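Local structure of phosphate transporter (Thermotoga maritima MSB8, 6L85) at residues T37-A42 and L303-M308; I44-E49 and G299-G304; K165-S170 and K229-A234; S170-I175 and F219-L224. The protein probably imports inorganic phosphate across the membrane together with sodium ions, as a bacterial relative of the human SLC20 carriers. All blocks are in the same frame, centred on the assembly; numbering follows the deposited sequence.

Interaction 1. Residues T37-A42 and L303-M308; sequences TVRQAA and LGQKVM
Gln305 lies across the first turn of helix 38-56, meeting Val38, Arg39 and Ala42, while Met308, one turn on, covers the flank next to it. The CB and CG of Gln305 pass along Val38 CG1, and its CG also rests on Ala42 CB at 3.8 Å. At the amide the two ends have different company. Gln305 OE1 settles against carbon, 3.6 Å from Arg39 CA and as far from Val38 CG1, whereas NE2 gives its hydrogen bond back to Phe301 O in the preceding turn of its own chain. That bond helps to fix the rotation of the amide. With CG anti to the backbone N (chi1 -156°), Met308 sends its thioether toward helix 38-56: SD lies 3.8 Å from Ala41 CB and the methyl CE 3.9 Å from Val38 CG1. Val38 is thus held between the two side chains. The turn they pack on is closed by a capping box, in which Gln40 N donates to Thr37 OG1 and Thr37 N to Gln40 OE1. The axes of 38-42 and 304-308 approach to 10.1 Å at 121°, with Met27 of helix 2-32 touching both Ala41 and Met308, and Phe219 of the second subunit packing on Arg39.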
# COMPACT_ATOMS: atom_id res chain seq x y z
N THR B 37 -6.08 12.60 17.12
CA THR B 37 -7.04 13.69 17.03
C THR B 37 -8.02 13.46 15.88
O THR B 37 -7.79 12.65 14.98
CB THR B 37 -6.34 15.05 16.80
OG1 THR B 37 -5.74 15.08 15.50
CG2 THR B 37 -5.27 15.33 17.87
N VAL B 38 -9.12 14.21 15.91
CA VAL B 38 -10.10 14.19 14.83
C VAL B 38 -9.44 14.50 13.49
O VAL B 38 -9.67 13.80 12.50
CB VAL B 38 -11.24 15.18 15.15
CG1 VAL B 38 -12.13 15.39 13.93
CG2 VAL B 38 -12.05 14.70 16.36
N ARG B 39 -8.60 15.53 13.46
CA ARG B 39 -7.94 15.94 12.22
C ARG B 39 -7.02 14.85 11.67
O ARG B 39 -7.01 14.57 10.46
CB ARG B 39 -7.16 17.24 12.47
CG ARG B 39 -6.06 17.54 11.46
CD ARG B 39 -6.61 17.72 10.04
NE ARG B 39 -7.19 19.04 9.80
CZ ARG B 39 -6.50 20.10 9.42
NH1 ARG B 39 -5.18 20.01 9.22
NH2 ARG B 39 -7.12 21.26 9.22
N GLN B 40 -6.23 14.23 12.55
CA GLN B 40 -5.38 13.12 12.12
C GLN B 40 -6.24 11.97 11.62
O GLN B 40 -5.93 11.36 10.59
CB GLN B 40 -4.49 12.65 13.28
CG GLN B 40 -3.56 13.72 13.84
CD GLN B 40 -2.76 13.21 15.03
OE1 GLN B 40 -3.31 12.65 15.98
NE2 GLN B 40 -1.45 13.38 14.97
N ALA B 41 -7.29 11.64 12.38
CA ALA B 41 -8.21 10.58 11.98
C ALA B 41 -8.73 10.83 10.57
O ALA B 41 -8.78 9.92 9.74
CB ALA B 41 -9.36 10.46 12.97
N ALA B 42 -9.09 12.09 10.28
CA ALA B 42 -9.62 12.42 8.97
C ALA B 42 -8.57 12.21 7.87
O ALA B 42 -8.88 11.65 6.81
CB ALA B 42 -10.14 13.85 8.96
N LEU B 303 -16.67 17.17 6.09
CA LEU B 303 -17.92 17.14 6.83
C LEU B 303 -17.94 16.07 7.91
O LEU B 303 -18.61 16.24 8.94
CB LEU B 303 -19.09 16.97 5.84
CG LEU B 303 -20.50 17.01 6.43
CD1 LEU B 303 -20.67 18.23 7.35
CD2 LEU B 303 -21.55 17.00 5.32
N GLY B 304 -17.20 14.98 7.72
CA GLY B 304 -17.21 13.90 8.70
C GLY B 304 -16.59 14.30 10.02
O GLY B 304 -16.85 13.65 11.05
N GLN B 305 -15.84 15.40 10.01
CA GLN B 305 -15.11 15.94 11.14
C GLN B 305 -16.12 16.58 12.10
O GLN B 305 -15.76 17.47 12.88
CB GLN B 305 -14.06 16.97 10.67
CG GLN B 305 -12.72 16.37 10.17
CD GLN B 305 -11.53 17.35 10.22
OE1 GLN B 305 -10.95 17.58 11.27
NE2 GLN B 305 -11.17 17.91 9.07
N LYS B 306 -17.40 16.20 11.97
CA LYS B 306 -18.45 16.59 12.91
C LYS B 306 -19.13 15.39 13.56
O LYS B 306 -19.10 15.28 14.79
CB LYS B 306 -19.46 17.50 12.20
CG LYS B 306 -19.00 18.97 12.09
CD LYS B 306 -18.00 19.18 10.95
CE LYS B 306 -17.46 20.61 10.94
NZ LYS B 306 -16.40 20.85 11.98
N VAL B 307 -19.70 14.47 12.79
CA VAL B 307 -20.37 13.29 13.36
C VAL B 307 -19.37 12.31 13.98
O VAL B 307 -19.74 11.51 14.86
CB VAL B 307 -21.23 12.66 12.25
CG1 VAL B 307 -20.41 12.54 10.98
CG2 VAL B 307 -21.83 11.30 12.67
N MET B 308 -18.10 12.38 13.56
CA MET B 308 -17.07 11.55 14.20
C MET B 308 -16.94 11.88 15.68
O MET B 308 -17.01 10.98 16.53
CB MET B 308 -15.73 11.75 13.48
CG MET B 308 -14.75 10.62 13.62
SD MET B 308 -13.15 11.04 12.90
CE MET B 308 -13.51 12.44 11.81

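Interaction 2. Residues I44-E49 and G299-G304; sequences IAMFLE and GVFFLG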
# COMPACT_ATOMS: atom_id res chain seq x y z
N ILE B 44 -5.83 10.24 7.85
CA ILE B 44 -5.60 8.80 7.70
C ILE B 44 -6.75 8.17 6.92
O ILE B 44 -6.53 7.42 5.95
CB ILE B 44 -5.43 8.12 9.07
CG1 ILE B 44 -4.32 8.78 9.88
CG2 ILE B 44 -5.15 6.64 8.89
CD1 ILE B 44 -4.15 8.19 11.26
N ALA B 45 -7.99 8.46 7.33
CA ALA B 45 -9.15 7.85 6.67
C ALA B 45 -9.20 8.24 5.21
O ALA B 45 -9.57 7.43 4.36
CB ALA B 45 -10.45 8.25 7.36
N MET B 46 -8.83 9.48 4.89
CA MET B 46 -8.80 9.93 3.51
C MET B 46 -7.97 8.99 2.66
O MET B 46 -8.38 8.60 1.55
CB MET B 46 -8.22 11.34 3.41
CG MET B 46 -9.23 12.41 3.72
SD MET B 46 -8.49 14.02 3.42
CE MET B 46 -8.95 14.29 1.71
N PHE B 47 -6.80 8.61 3.16
CA PHE B 47 -5.97 7.71 2.34
C PHE B 47 -6.53 6.29 2.32
O PHE B 47 -6.58 5.65 1.26
CB PHE B 47 -4.52 7.73 2.82
CG PHE B 47 -3.55 7.51 1.71
CD1 PHE B 47 -3.25 6.23 1.27
CD2 PHE B 47 -2.97 8.60 1.06
CE1 PHE B 47 -2.37 6.02 0.21
CE2 PHE B 47 -2.09 8.40 0.01
CZ PHE B 47 -1.79 7.11 -0.42
N LEU B 48 -6.99 5.78 3.48
CA LEU B 48 -7.37 4.37 3.57
C LEU B 48 -8.71 4.07 2.89
O LEU B 48 -8.87 3.01 2.28
CB LEU B 48 -7.40 3.94 5.04
CG LEU B 48 -6.12 3.34 5.64
CD1 LEU B 48 -5.61 2.12 4.87
CD2 LEU B 48 -5.03 4.39 5.73
N GLU B 49 -9.69 4.99 2.98
CA GLU B 49 -10.96 4.84 2.27
C GLU B 49 -10.71 4.77 0.77
O GLU B 49 -11.27 3.91 0.06
CB GLU B 49 -11.89 6.02 2.58
CG GLU B 49 -12.34 6.20 4.02
CD GLU B 49 -13.50 5.27 4.34
OE1 GLU B 49 -14.16 4.83 3.38
OE2 GLU B 49 -13.73 4.97 5.53
N GLY B 299 -15.45 14.00 1.58
CA GLY B 299 -16.51 14.06 2.58
C GLY B 299 -15.99 13.78 3.97
O GLY B 299 -16.43 14.38 4.95
N VAL B 300 -15.04 12.84 4.09
CA VAL B 300 -14.43 12.58 5.38
C VAL B 300 -13.78 13.84 5.91
O VAL B 300 -13.94 14.20 7.08
CB VAL B 300 -13.40 11.44 5.28
CG1 VAL B 300 -12.39 11.53 6.48
CG2 VAL B 300 -14.07 10.09 5.21
N PHE B 301 -13.05 14.55 5.04
CA PHE B 301 -12.30 15.71 5.51
C PHE B 301 -13.19 16.92 5.79
O PHE B 301 -12.99 17.61 6.79
CB PHE B 301 -11.22 16.10 4.51
CG PHE B 301 -10.33 17.21 5.00
CD1 PHE B 301 -9.34 16.96 5.95
CD2 PHE B 301 -10.50 18.50 4.55
CE1 PHE B 301 -8.51 17.99 6.42
CE2 PHE B 301 -9.68 19.55 5.01
CZ PHE B 301 -8.68 19.29 5.94
N PHE B 302 -14.13 17.23 4.91
CA PHE B 302 -14.87 18.48 5.05
C PHE B 302 -16.12 18.37 5.90
O PHE B 302 -16.63 19.40 6.36
CB PHE B 302 -15.26 19.03 3.69
CG PHE B 302 -14.12 19.67 2.95
CD1 PHE B 302 -13.56 20.86 3.40
CD2 PHE B 302 -13.61 19.09 1.80
CE1 PHE B 302 -12.50 21.45 2.72
CE2 PHE B 302 -12.57 19.67 1.11
CZ PHE B 302 -12.00 20.86 1.57
N LEU B 303 -16.67 17.17 6.09
CA LEU B 303 -17.92 17.14 6.83
C LEU B 303 -17.94 16.07 7.91
O LEU B 303 -18.61 16.24 8.94
CB LEU B 303 -19.09 16.97 5.84
CG LEU B 303 -20.50 17.01 6.43
CD1 LEU B 303 -20.67 18.23 7.35
CD2 LEU B 303 -21.55 17.00 5.32
N GLY B 304 -17.20 14.98 7.72
CA GLY B 304 -17.21 13.90 8.70
C GLY B 304 -16.59 14.30 10.02
O GLY B 304 -16.85 13.65 11.05
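Met46, within helix 38-56, and Val300, in the last turn of helix 286-302, bring their CA atoms to 6.5 Å, the nearest backbone approach of the two segments. The result is helix-to-helix packing that includes a Met-aromatic contact, within the all-helical core of the transporter. Val300 points at the opposing helix and spreads its two methyls: CG1 meets Ala45 CB at 3.9 Å and stands near Met46 CG, while CG2 faces the aliphatic CG of Glu49. Because CG1 is anti to the backbone N (chi1 159°), it is this branch that reaches Ala45. Glu49 offers only carbon here; its carboxylate turns to His254 of helix 231-258, whose ND1 is hydrogen-bonded to OE1. On the other flank Met46 extends its chain past Val300 and then bends at the sulfur. Its SD approaches the root of the Phe301 side chain, lying oblique to the ring at 4.8 Å from the centroid and 52° off the ring normal, with CE also near Phe301 CB. The Phe301 ring continues into the dimer interface, where Phe215 of the second subunit meets it edge-to-face and Phe219 of that subunit also reaches it. Val23 of helix 2-32 touches both Ala45 and Val300. A polar tie between the helices lies just outside the segments: Ser297 OG, one turn before Phe301, is hydrogen-bonded to Met46 O. The closest approach of the two segments is between Met46 SD and Phe301 CB, 3.6 Å apart.

Interaction 3. Residues K165-S170 and K229-A234; sequences KNPKKS and KDVYDA
Lys168 NZ reaches two successive backbone carbonyls just ahead of helix 231-258: it is hydrogen-bonded to Lys228 O and, more weakly, to Lys229 O, with NZ and Lys229 O 3.4 Å apart. The lysine gets there by staying extended as far as CE, after a first torsion that sets CG anti to its own carbonyl carbon (chi1 -74°), and bending only at the ammonium end. The methylene just before the charge is part of the contact as well, since CE lies 3.8 Å from Ala234 CB and 4.0 Å from Val231 CA, so carbon covers the turn while nitrogen holds the carbonyls. Pro167 adds an apolar contact of its own. Its ring meets Val231 CG1 through CB and CG, each at 3.7 Å, and the two side chains cross at about a right angle. Ile225, in the linker before the second helix, touches both Lys168 and Ala234. The partners are helix starts, each closed by a side chain: Asp233 N donates to Asp230 OD2 at 3.0 Å, meeting the carboxylate on its anti side, 22° out of its plane, and Lys169 N makes a weaker bond to Asn166 OD1. Lying near the surface of the protein, the arrangement joins two N-capped helix starts, with a lysine of the first turn of helix 167-194 bonded to the carbonyls of the linker that leads into helix 231-258.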
# COMPACT_ATOMS: atom_id res chain seq x y z
N LYS B 165 0.47 -15.77 32.69
CA LYS B 165 1.46 -15.48 33.73
C LYS B 165 2.19 -14.17 33.51
O LYS B 165 2.71 -13.59 34.47
CB LYS B 165 2.49 -16.61 33.81
CG LYS B 165 1.93 -17.94 34.28
CD LYS B 165 2.97 -19.04 34.20
CE LYS B 165 2.47 -20.20 33.35
NZ LYS B 165 1.08 -20.59 33.75
N ASN B 166 2.28 -13.70 32.26
CA ASN B 166 3.10 -12.54 31.92
C ASN B 166 2.42 -11.77 30.78
O ASN B 166 2.83 -11.85 29.62
CB ASN B 166 4.51 -12.98 31.53
CG ASN B 166 5.45 -11.81 31.33
OD1 ASN B 166 5.03 -10.66 31.24
ND2 ASN B 166 6.75 -12.11 31.28
N PRO B 167 1.37 -11.01 31.10
CA PRO B 167 0.56 -10.41 30.02
C PRO B 167 1.32 -9.46 29.10
O PRO B 167 0.96 -9.36 27.92
CB PRO B 167 -0.55 -9.67 30.79
CG PRO B 167 -0.67 -10.46 32.10
CD PRO B 167 0.77 -10.79 32.43
N LYS B 168 2.37 -8.78 29.58
CA LYS B 168 3.19 -7.95 28.70
C LYS B 168 3.81 -8.79 27.58
O LYS B 168 3.68 -8.47 26.38
CB LYS B 168 4.29 -7.27 29.50
CG LYS B 168 3.85 -6.14 30.38
CD LYS B 168 5.05 -5.64 31.17
CE LYS B 168 4.71 -4.40 31.95
NZ LYS B 168 5.91 -3.52 32.07
N LYS B 169 4.50 -9.86 27.97
CA LYS B 169 5.09 -10.81 27.02
C LYS B 169 4.03 -11.37 26.09
O LYS B 169 4.28 -11.56 24.89
CB LYS B 169 5.77 -11.93 27.80
CG LYS B 169 6.98 -12.58 27.16
CD LYS B 169 7.81 -13.30 28.24
CE LYS B 169 8.75 -14.36 27.66
NZ LYS B 169 8.07 -15.67 27.41
N SER B 170 2.83 -11.65 26.61
CA SER B 170 1.77 -12.23 25.79
C SER B 170 1.25 -11.24 24.76
O SER B 170 0.91 -11.63 23.63
CB SER B 170 0.63 -12.71 26.68
OG SER B 170 0.91 -13.98 27.23
N LYS B 229 5.10 0.76 33.76
CA LYS B 229 5.51 -0.25 34.73
C LYS B 229 4.37 -1.22 35.03
O LYS B 229 4.57 -2.45 35.01
CB LYS B 229 5.99 0.42 36.02
CG LYS B 229 7.18 1.37 35.84
CD LYS B 229 7.74 1.81 37.19
CE LYS B 229 9.03 2.63 37.05
NZ LYS B 229 8.78 3.99 36.45
N ASP B 230 3.18 -0.71 35.32
CA ASP B 230 2.05 -1.57 35.65
C ASP B 230 1.63 -2.41 34.45
O ASP B 230 1.54 -1.91 33.32
CB ASP B 230 0.87 -0.73 36.13
CG ASP B 230 -0.35 -1.58 36.42
OD1 ASP B 230 -0.35 -2.28 37.46
OD2 ASP B 230 -1.32 -1.54 35.63
N VAL B 231 1.35 -3.69 34.70
CA VAL B 231 1.05 -4.65 33.64
C VAL B 231 -0.14 -4.19 32.81
O VAL B 231 -0.08 -4.14 31.57
CB VAL B 231 0.81 -6.05 34.24
CG1 VAL B 231 0.24 -6.99 33.17
CG2 VAL B 231 2.10 -6.61 34.84
N TYR B 232 -1.25 -3.86 33.48
CA TYR B 232 -2.47 -3.55 32.75
C TYR B 232 -2.36 -2.20 32.04
O TYR B 232 -2.85 -2.04 30.91
CB TYR B 232 -3.67 -3.58 33.69
CG TYR B 232 -3.80 -4.90 34.43
CD1 TYR B 232 -4.24 -6.05 33.77
CD2 TYR B 232 -3.48 -5.00 35.78
CE1 TYR B 232 -4.37 -7.27 34.45
CE2 TYR B 232 -3.60 -6.21 36.47
CZ TYR B 232 -4.04 -7.34 35.80
OH TYR B 232 -4.15 -8.53 36.50
N ASP B 233 -1.71 -1.23 32.68
CA ASP B 233 -1.52 0.06 32.03
C ASP B 233 -0.65 -0.08 30.78
O ASP B 233 -0.93 0.55 29.75
CB ASP B 233 -0.90 1.03 33.04
CG ASP B 233 -0.80 2.44 32.50
OD1 ASP B 233 -1.71 2.87 31.75
OD2 ASP B 233 0.19 3.12 32.82
N ALA B 234 0.36 -0.95 30.83
CA ALA B 234 1.25 -1.16 29.69
C ALA B 234 0.52 -1.87 28.55
O ALA B 234 0.66 -1.48 27.37
CB ALA B 234 2.48 -1.96 30.11

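Interaction 4. Residues S170-I175 and F219-L224; sequences SSTVAI and FAVRKL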
# COMPACT_ATOMS: atom_id res chain seq x y z
N SER B 170 2.83 -11.65 26.61
CA SER B 170 1.77 -12.23 25.79
C SER B 170 1.25 -11.24 24.76
O SER B 170 0.91 -11.63 23.63
CB SER B 170 0.63 -12.71 26.68
OG SER B 170 0.91 -13.98 27.23
N SER B 171 1.14 -9.96 25.14
CA SER B 171 0.64 -8.95 24.22
C SER B 171 1.62 -8.77 23.06
O SER B 171 1.21 -8.60 21.90
CB SER B 171 0.43 -7.63 24.96
OG SER B 171 1.67 -7.03 25.28
N THR B 172 2.91 -8.88 23.38
CA THR B 172 3.99 -8.88 22.40
C THR B 172 3.79 -9.91 21.29
O THR B 172 4.32 -9.74 20.18
CB THR B 172 5.28 -9.13 23.20
OG1 THR B 172 6.00 -7.90 23.34
CG2 THR B 172 6.14 -10.21 22.60
N VAL B 173 2.99 -10.95 21.54
CA VAL B 173 2.71 -11.97 20.55
C VAL B 173 1.30 -11.85 19.98
O VAL B 173 1.11 -12.11 18.78
CB VAL B 173 2.92 -13.38 21.16
CG1 VAL B 173 2.38 -14.47 20.23
CG2 VAL B 173 4.38 -13.61 21.48
N ALA B 174 0.32 -11.46 20.78
CA ALA B 174 -1.07 -11.54 20.34
C ALA B 174 -1.47 -10.35 19.48
O ALA B 174 -2.30 -10.50 18.57
CB ALA B 174 -2.00 -11.62 21.55
N ILE B 175 -0.94 -9.17 19.77
CA ILE B 175 -1.29 -8.00 18.95
C ILE B 175 -0.66 -8.15 17.57
O ILE B 175 -1.36 -7.94 16.55
CB ILE B 175 -0.87 -6.71 19.67
CG1 ILE B 175 -1.72 -6.56 20.94
CG2 ILE B 175 -0.93 -5.49 18.73
CD1 ILE B 175 -1.77 -5.17 21.48
N PHE B 219 8.38 -6.27 17.02
CA PHE B 219 9.43 -5.45 17.63
C PHE B 219 8.92 -4.07 18.05
O PHE B 219 9.35 -3.54 19.09
CB PHE B 219 10.65 -5.36 16.72
CG PHE B 219 11.51 -6.59 16.83
CD1 PHE B 219 12.45 -6.71 17.85
CD2 PHE B 219 11.31 -7.66 15.97
CE1 PHE B 219 13.21 -7.86 17.97
CE2 PHE B 219 12.06 -8.82 16.09
CZ PHE B 219 13.01 -8.93 17.10
N ALA B 220 7.96 -3.50 17.31
CA ALA B 220 7.37 -2.25 17.78
C ALA B 220 6.67 -2.43 19.13
O ALA B 220 6.78 -1.57 20.02
CB ALA B 220 6.42 -1.69 16.71
N VAL B 221 5.98 -3.56 19.33
CA VAL B 221 5.26 -3.81 20.58
C VAL B 221 6.24 -4.07 21.72
O VAL B 221 6.03 -3.61 22.85
CB VAL B 221 4.27 -4.98 20.43
CG1 VAL B 221 3.69 -5.34 21.81
CG2 VAL B 221 3.16 -4.65 19.45
N ARG B 222 7.27 -4.88 21.47
CA ARG B 222 8.33 -5.06 22.47
C ARG B 222 8.82 -3.71 22.98
O ARG B 222 9.01 -3.52 24.19
CB ARG B 222 9.51 -5.83 21.89
CG ARG B 222 9.35 -7.31 21.86
CD ARG B 222 10.54 -7.93 21.15
NE ARG B 222 11.65 -8.19 22.07
CZ ARG B 222 12.71 -7.40 22.21
NH1 ARG B 222 12.83 -6.28 21.51
NH2 ARG B 222 13.67 -7.74 23.07
N LYS B 223 9.03 -2.76 22.07
CA LYS B 223 9.41 -1.42 22.51
C LYS B 223 8.32 -0.79 23.38
O LYS B 223 8.58 -0.36 24.51
CB LYS B 223 9.71 -0.54 21.30
CG LYS B 223 10.41 0.74 21.63
CD LYS B 223 11.89 0.65 21.27
CE LYS B 223 12.71 1.55 22.15
NZ LYS B 223 14.14 1.13 22.09
N LEU B 224 7.09 -0.74 22.87
CA LEU B 224 6.02 0.01 23.54
C LEU B 224 5.71 -0.54 24.92
O LEU B 224 5.38 0.21 25.85
CB LEU B 224 4.76 -0.05 22.67
CG LEU B 224 3.76 1.10 22.74
CD1 LEU B 224 4.48 2.40 23.02
CD2 LEU B 224 3.03 1.16 21.41
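Val221 fills the tight centre of the contact between Ser171, Thr172 and Ile175, whereas Arg222 beside it lies on the solvent-exposed side. The CG1 methyl of Val221, placed anti to the backbone N (chi1 172°), presses against the opposing helix 3.6 Å from Thr172 CA and 3.8 Å from Thr172 OG1. The CG2 methyl takes the other direction and meets Ile175 CG2 more loosely, at 4.2 Å. Ser171 O also lies near Val221 CG1, at 4.1 Å, and the Ser171 hydroxyl is occupied by a bond to Lys168 O in the same helix. Towards solvent there is less to hold the helices together: on this side Thr172 OG1 meets the base of the Arg222 chain, 3.7 Å from CG, and the guanidinium lies beyond the contact. A polar tie comes from outside the two segments, where His218 ND1 bonds Thr172 O and so links the backbone of one helix to a side chain of the other. The segment axes pass 8.8 Å apart at 148°, close to antiparallel, as in a helical hairpin, which the short connection between helices 167-194 and 199-224 makes. Helix 231-258 covers Ile175 through Val238, Phe239 and Ala242, and helix 129-162 backs Ser171 through Val161.

From the N terminus, helix 38-56 is the first involved and supplies one side of both interactions 1 and 2. Each closes a loop of about 250 to 260 residues, and the two end on the same stretch, where helices 286-302 and 304-311 follow each other and Leu303 and Gly304 are shared. Their centres lie about 8 Å apart, and they touch through Ala42 and Val300. Inside those loops the chain runs through helix 167-194, whose start serves interactions 3 and 4 and gives both Ser170. Interaction 4, the hairpin with helix 199-224, nests within interaction 3, which reaches on to helix 231-258. The centres of this second pair lie about 28 to 35 Å from those of the first.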